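Local structure of putative flagellar hook-associated protein (Vibrio parahaemolyticus, 3PWX) at residues Ile75-Leu78 against Lys79-Asp83; Gln173-Val176 against Asp177-Leu180; Asp185-Ala188 against Asn189-Ala193. The protein is probably a structural component of the bacterial flagellum, a flagellin-family protein putatively associated with the hook. All coordinates share one frame; numbering follows the deposited sequence.

Contact 1 of 3, residues Ile75-Leu78 against Lys79-Asp83; sequences ITEL and KSYRD
Helix 71-89, part of the helical region that flagellin-family proteins carry near the N-terminus, makes two successive turns here, and the side chains of Ile-75 and Glu-77 meet those of Lys-79 and Tyr-81 one turn on. Four i to i+4 backbone bonds join the turns. The straightest runs from Lys-79 N to Ile-75 O (3.0 Å, 177° at the hydrogen), whereas the one from Ser-80 N to Thr-76 O is clearly bent. Ile-75 and Lys-79 run alongside each other in the same direction, with CG2 of the isoleucine 4.2 Å from CE of the lysine. Because the lysine chain stays extended beyond CG, its methylenes run past the branched apolar residue while the ammonium group is carried onward. Ile-75 itself packs on Phe-165 of helix 154-166. On another side of the helix Glu-77 bends at chi2 (-93°), which turns its carboxylate toward Tyr-81; the carboxylate and ring planes differ by 28°, and Glu-77 OE1 stands 4.1 Å from Tyr-81 CE2. Ring atom CD2 of Tyr-81 also lies 3.0 Å from the backbone O of Glu-77, an oblique approach. Tyr-81 and the buried Leu-78 both touch Met-54 of helix 7-61, a place suited to an aromatic and a branched aliphatic residue. Within the second turn, Arg-82 holds Asp-83 side-on: NE and NH1 both donate to OD1, NH1 at 2.9 Å, and the acceptor lies in the guanidinium plane. CG of Lys-79 lies over one face of that plane, toward its rim, while NH2 forms a salt bridge with Asp-159. The two carboxylates probably stabilise the guanidinium and hold its rotation, although Lys-112 stands close to NH2, and this polar end ties helix 71-89 to helix 154-166.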
loop_
_atom_site.group_PDB
_atom_site.type_symbol
_atom_site.label_atom_id
_atom_site.label_comp_id
_atom_site.label_asym_id
_atom_site.label_seq_id
_atom_site.Cartn_x
_atom_site.Cartn_y
_atom_site.Cartn_z
ATOM N N ILE A 75 -11.825 35.243 -24.196
ATOM C CA ILE A 75 -10.843 34.370 -24.775
ATOM C C ILE A 75 -9.504 34.348 -24.031
ATOM O O ILE A 75 -9.002 33.296 -23.742
ATOM C CB ILE A 75 -10.714 34.626 -26.269
ATOM C CG1 ILE A 75 -11.868 33.896 -26.959
ATOM C CG2 ILE A 75 -9.321 34.217 -26.800
ATOM C CD1 ILE A 75 -12.176 34.352 -28.364
ATOM N N THR A 76 -8.959 35.507 -23.711
ATOM C CA THR A 76 -7.750 35.638 -22.903
ATOM C C THR A 76 -7.885 34.996 -21.516
ATOM O O THR A 76 -6.953 34.310 -21.048
ATOM C CB THR A 76 -7.414 37.131 -22.731
ATOM O OG1 THR A 76 -7.352 37.730 -24.025
ATOM C CG2 THR A 76 -6.096 37.371 -21.994
ATOM N N GLU A 77 -9.014 35.220 -20.845
ATOM C CA GLU A 77 -9.195 34.635 -19.524
ATOM C C GLU A 77 -9.358 33.104 -19.560
ATOM O O GLU A 77 -8.870 32.416 -18.645
ATOM C CB GLU A 77 -10.312 35.326 -18.747
ATOM C CG GLU A 77 -9.931 36.711 -18.192
ATOM C CD GLU A 77 -9.406 36.645 -16.747
ATOM O OE1 GLU A 77 -8.344 36.001 -16.504
ATOM O OE2 GLU A 77 -10.062 37.240 -15.852
ATOM N N LEU A 78 -9.989 32.575 -20.618
ATOM C CA LEU A 78 -10.014 31.120 -20.828
ATOM C C LEU A 78 -8.619 30.580 -20.997
ATOM O O LEU A 78 -8.224 29.652 -20.251
ATOM C CB LEU A 78 -10.872 30.675 -21.999
ATOM C CG LEU A 78 -12.387 30.689 -21.789
ATOM C CD1 LEU A 78 -13.063 30.453 -23.142
ATOM C CD2 LEU A 78 -12.903 29.689 -20.697
ATOM N N LYS A 79 -7.860 31.175 -21.908
ATOM C CA LYS A 79 -6.471 30.804 -22.081
ATOM C C LYS A 79 -5.654 30.898 -20.801
ATOM O O LYS A 79 -4.751 30.130 -20.644
ATOM C CB LYS A 79 -5.801 31.597 -23.194
ATOM C CG LYS A 79 -6.117 31.133 -24.630
ATOM C CD LYS A 79 -5.491 32.128 -25.651
ATOM C CE LYS A 79 -5.917 31.848 -27.093
ATOM N NZ LYS A 79 -5.423 32.883 -28.096
ATOM N N SER A 80 -5.984 31.809 -19.888
ATOM C CA SER A 80 -5.296 31.912 -18.595
ATOM C C SER A 80 -5.470 30.736 -17.692
ATOM O O SER A 80 -4.476 30.234 -17.160
ATOM C CB SER A 80 -5.761 33.097 -17.789
ATOM O OG SER A 80 -4.700 33.996 -17.751
ATOM N N TYR A 81 -6.727 30.341 -17.500
ATOM C CA TYR A 81 -7.090 29.192 -16.667
ATOM C C TYR A 81 -6.625 27.879 -17.316
ATOM O O TYR A 81 -6.144 26.989 -16.633
ATOM C CB TYR A 81 -8.594 29.213 -16.329
ATOM C CG TYR A 81 -8.984 30.462 -15.525
ATOM C CD1 TYR A 81 -8.438 30.668 -14.258
ATOM C CD2 TYR A 81 -9.841 31.433 -16.032
ATOM C CE1 TYR A 81 -8.754 31.773 -13.487
ATOM C CE2 TYR A 81 -10.167 32.585 -15.258
ATOM C CZ TYR A 81 -9.609 32.715 -13.971
ATOM O OH TYR A 81 -9.832 33.755 -13.133
ATOM N N ARG A 82 -6.707 27.827 -18.640
ATOM C CA ARG A 82 -6.127 26.771 -19.405
ATOM C C ARG A 82 -4.643 26.607 -19.096
ATOM O O ARG A 82 -4.211 25.488 -18.779
ATOM C CB ARG A 82 -6.359 26.963 -20.892
ATOM C CG ARG A 82 -5.828 25.818 -21.750
ATOM C CD ARG A 82 -5.631 26.286 -23.183
ATOM N NE ARG A 82 -4.480 27.192 -23.279
ATOM C CZ ARG A 82 -4.151 27.883 -24.376
ATOM N NH1 ARG A 82 -3.120 28.715 -24.359
ATOM N NH2 ARG A 82 -4.894 27.777 -25.465
ATOM N N ASP A 83 -3.884 27.694 -19.084
ATOM C CA ASP A 83 -2.438 27.556 -18.908
ATOM C C ASP A 83 -2.111 27.191 -17.499
ATOM O O ASP A 83 -1.333 26.277 -17.251
ATOM C CB ASP A 83 -1.705 28.838 -19.276
ATOM C CG ASP A 83 -1.783 29.158 -20.762
ATOM O OD1 ASP A 83 -2.237 28.315 -21.573
ATOM O OD2 ASP A 83 -1.380 30.296 -21.109
#

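Contact 2 of 3, residues Gln173-Val176 against Asp177-Leu180; sequences QAEV and DASL
Ser-179 lays its side chain back over the preceding turn, where OG donates to the backbone O of Glu-175 at 2.6 Å. With OG beside its own backbone N and anti to the carbonyl carbon (chi1 -51°), the hydroxyl is swung toward the carbonyl one turn earlier. It arrives well above the carbonyl plane, 46° out of it, while the amide N of Ser-179 reaches the same oxygen, Glu-175 O, nearly head-on at 2.7 Å. One acceptor thus takes two donors from a single residue. A small hydroxyl suits this buried place, since its proton is spent within the helix and its oxygen can also bond Gln-157 NE2. That NE2 also bonds OE1 of Glu-175, so Gln-157 bridges the two side chains from helix 154-166. All of this lies on the opening turns of the long helix 172-223, which packs here against helices 154-166 and 7-61. Val-176, buried, presses on Leu-161 of the first of these, and its CG1 stands 4.4 Å from CD1 of Leu-180, a loose apolar pair one turn apart; the leucine continues onto Val-58 and Leu-59 of helix 7-61. Toward the exposed side, Gln-173 and Asp-177 cross with amide and carboxylate planes 67° apart, though the exact placing of the Asp-177 carboxylate is doubtful, because OD2 comes improbably near the backbone O of Gln-173. The amide N of Asp-177 bonds that same oxygen, Gln-173 O, at 3.1 Å.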
loop_
_atom_site.group_PDB
_atom_site.type_symbol
_atom_site.label_atom_id
_atom_site.label_comp_id
_atom_site.label_asym_id
_atom_site.label_seq_id
_atom_site.Cartn_x
_atom_site.Cartn_y
_atom_site.Cartn_z
ATOM N N GLN A 173 -23.420 26.117 -30.204
ATOM C CA GLN A 173 -24.064 25.648 -28.987
ATOM C C GLN A 173 -23.629 24.218 -28.590
ATOM O O GLN A 173 -23.670 23.861 -27.425
ATOM C CB GLN A 173 -25.567 25.751 -29.099
ATOM C CG GLN A 173 -26.277 25.944 -27.744
ATOM C CD GLN A 173 -25.777 27.147 -26.942
ATOM O OE1 GLN A 173 -25.657 28.276 -27.462
ATOM N NE2 GLN A 173 -25.511 26.910 -25.646
ATOM N N ALA A 174 -23.198 23.429 -29.574
ATOM C CA ALA A 174 -22.792 22.072 -29.337
ATOM C C ALA A 174 -21.376 21.995 -28.690
ATOM O O ALA A 174 -21.138 21.145 -27.800
ATOM C CB ALA A 174 -22.851 21.271 -30.630
ATOM N N GLU A 175 -20.448 22.857 -29.130
ATOM C CA GLU A 175 -19.122 22.941 -28.498
ATOM C C GLU A 175 -19.254 23.455 -27.089
ATOM O O GLU A 175 -18.613 22.908 -26.164
ATOM C CB GLU A 175 -18.169 23.865 -29.246
ATOM C CG GLU A 175 -17.649 23.286 -30.535
ATOM C CD GLU A 175 -16.610 22.197 -30.353
ATOM O OE1 GLU A 175 -16.511 21.579 -29.276
ATOM O OE2 GLU A 175 -15.885 21.930 -31.332
ATOM N N VAL A 176 -20.073 24.507 -26.924
ATOM C CA VAL A 176 -20.419 24.987 -25.580
ATOM C C VAL A 176 -20.811 23.806 -24.661
ATOM O O VAL A 176 -20.220 23.637 -23.595
ATOM C CB VAL A 176 -21.500 26.120 -25.633
ATOM C CG1 VAL A 176 -22.215 26.362 -24.268
ATOM C CG2 VAL A 176 -20.869 27.405 -26.191
ATOM N N ASP A 177 -21.790 23.003 -25.085
ATOM C CA ASP A 177 -22.256 21.847 -24.314
ATOM C C ASP A 177 -21.158 20.761 -24.185
ATOM O O ASP A 177 -21.051 20.128 -23.156
ATOM C CB ASP A 177 -23.572 21.280 -24.879
ATOM C CG ASP A 177 -24.766 22.190 -24.617
ATOM O OD1 ASP A 177 -25.092 22.455 -23.406
ATOM O OD2 ASP A 177 -25.409 22.627 -25.614
ATOM N N ALA A 178 -20.317 20.569 -25.185
ATOM C CA ALA A 178 -19.211 19.613 -24.992
ATOM C C ALA A 178 -18.221 20.151 -23.970
ATOM O O ALA A 178 -17.719 19.404 -23.120
ATOM C CB ALA A 178 -18.526 19.247 -26.299
ATOM N N SER A 179 -18.032 21.470 -24.008
ATOM C CA SER A 179 -17.122 22.157 -23.093
ATOM C C SER A 179 -17.575 22.132 -21.616
ATOM O O SER A 179 -16.748 21.948 -20.718
ATOM C CB SER A 179 -16.884 23.583 -23.550
ATOM O OG SER A 179 -16.502 23.595 -24.909
ATOM N N LEU A 180 -18.874 22.317 -21.358
ATOM C CA LEU A 180 -19.364 22.195 -19.969
ATOM C C LEU A 180 -19.314 20.758 -19.483
ATOM O O LEU A 180 -18.889 20.497 -18.359
ATOM C CB LEU A 180 -20.734 22.801 -19.802
ATOM C CG LEU A 180 -20.813 24.316 -20.034
ATOM C CD1 LEU A 180 -22.289 24.752 -20.211
ATOM C CD2 LEU A 180 -20.115 25.145 -18.938
#

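Contact 3 of 3, residues Asp185-Ala188 against Asn189-Ala193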
loop_
_atom_site.group_PDB
_atom_site.type_symbol
_atom_site.label_atom_id
_atom_site.label_comp_id
_atom_site.label_asym_id
_atom_site.label_seq_id
_atom_site.Cartn_x
_atom_site.Cartn_y
_atom_site.Cartn_z
ATOM N N ASP A 185 -16.847 16.783 -16.063
ATOM C CA ASP A 185 -16.226 15.452 -15.876
ATOM C C ASP A 185 -14.857 15.558 -15.221
ATOM O O ASP A 185 -14.518 14.794 -14.281
ATOM C CB ASP A 185 -16.091 14.698 -17.198
ATOM C CG ASP A 185 -17.428 14.296 -17.759
ATOM O OD1 ASP A 185 -18.393 14.225 -16.938
ATOM O OD2 ASP A 185 -17.516 14.064 -18.997
ATOM N N THR A 186 -14.077 16.522 -15.690
ATOM C CA THR A 186 -12.765 16.690 -15.118
ATOM C C THR A 186 -12.925 17.067 -13.645
ATOM O O THR A 186 -12.274 16.497 -12.750
ATOM C CB THR A 186 -11.880 17.632 -15.955
ATOM O OG1 THR A 186 -11.854 17.130 -17.277
ATOM C CG2 THR A 186 -10.446 17.623 -15.485
HETATM N N MSE A 187 -13.842 17.955 -13.382
HETATM C CA MSE A 187 -14.060 18.386 -12.022
HETATM C C MSE A 187 -14.395 17.219 -11.092
HETATM O O MSE A 187 -13.814 17.102 -10.000
HETATM C CB MSE A 187 -15.153 19.452 -11.981
HETATM C CG MSE A 187 -15.467 19.880 -10.567
HETATM SE SE MSE A 187 -14.138 21.128 -9.846
HETATM C CE MSE A 187 -14.869 22.758 -10.813
ATOM N N ALA A 188 -15.301 16.346 -11.522
ATOM C CA ALA A 188 -15.579 15.102 -10.786
ATOM C C ALA A 188 -14.291 14.263 -10.509
ATOM O O ALA A 188 -14.068 13.690 -9.402
ATOM C CB ALA A 188 -16.599 14.278 -11.539
ATOM N N ASN A 189 -13.433 14.203 -11.507
ATOM C CA ASN A 189 -12.211 13.419 -11.333
ATOM C C ASN A 189 -11.277 14.130 -10.333
ATOM O O ASN A 189 -10.693 13.501 -9.444
ATOM C CB ASN A 189 -11.510 13.233 -12.687
ATOM C CG ASN A 189 -12.186 12.204 -13.581
ATOM O OD1 ASN A 189 -13.087 11.527 -13.176
ATOM N ND2 ASN A 189 -11.720 12.085 -14.800
ATOM N N VAL A 190 -11.114 15.440 -10.494
ATOM C CA VAL A 190 -10.231 16.214 -9.612
ATOM C C VAL A 190 -10.703 16.113 -8.184
ATOM O O VAL A 190 -9.901 15.880 -7.280
ATOM C CB VAL A 190 -10.100 17.715 -10.058
ATOM C CG1 VAL A 190 -9.549 18.585 -8.925
ATOM C CG2 VAL A 190 -9.189 17.803 -11.210
ATOM N N LEU A 191 -12.015 16.187 -7.991
ATOM C CA LEU A 191 -12.608 16.149 -6.663
ATOM C C LEU A 191 -12.554 14.753 -6.101
ATOM O O LEU A 191 -12.390 14.579 -4.900
ATOM C CB LEU A 191 -14.074 16.670 -6.688
ATOM C CG LEU A 191 -14.347 18.193 -6.845
ATOM C CD1 LEU A 191 -15.830 18.515 -6.729
ATOM C CD2 LEU A 191 -13.540 19.051 -5.827
ATOM N N GLY A 192 -12.701 13.754 -6.964
ATOM C CA GLY A 192 -12.612 12.354 -6.524
ATOM C C GLY A 192 -11.207 12.031 -6.029
ATOM O O GLY A 192 -11.027 11.344 -5.013
ATOM N N ALA A 193 -10.208 12.528 -6.734
ATOM C CA ALA A 193 -8.798 12.450 -6.319
ATOM C C ALA A 193 -8.501 12.999 -4.950
ATOM O O ALA A 193 -7.739 12.407 -4.206
ATOM C CB ALA A 193 -7.955 13.252 -7.316
#
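CG of Met-187, present as selenomethionine, meets CD1 of Leu-191 at 4.1 Å, the flexible selenomethionine and the branched leucine slanting across one another. The methionine leaves the backbone with CG anti to N (chi1 177°) and then bends at both following torsions, carrying its selenium and methyl group toward helix 7-61, where it touches Ser-48 and Leu-51. One residue earlier, Thr-186 brings its CG2 to 4.5 Å from CG2 of Val-190, a pair of small branched groups. These contacts belong to the first half of the long helix 172-223, whose i to i+4 bonds fix their spacing; the one from Val-190 N to Thr-186 O is 2.7 Å long and close to straight at 168°. Around this first shell, Val-190 packs on Val-47 of helix 7-61 and on Ile-145, and the hydroxyl of the buried Thr-186 is satisfied by the carbonyl of Ala-182. Asn-189 sets its CG 3.6 Å from Asp-185 O; a carboxamide suits the place because its N-H groups can meet carbonyls there, ND2 donating to the backbone O of Ile-145 in helix 142-145 and weakly to that of Asp-147.

In the fold
Along the chain the three contacts come in series. Contact 1 lies on helix 71-89, and contacts 2 and 3 follow on the long helix 172-223, contact 2 in its opening turns and contact 3 farther along. Between centres, contact 1 is about 17 Å from contact 2 and about 20 Å from contact 3, while contacts 2 and 3 are about 19 Å apart; none touches another. Helix 7-61 is the common neighbour, packing against all three, while helix 154-166 lies against contacts 1 and 2 and helix 142-145 against contact 3. The contacts thus sample a helical bundle in which chain-distant helices share one long partner, consistent with the rod-like build of flagellin-family proteins.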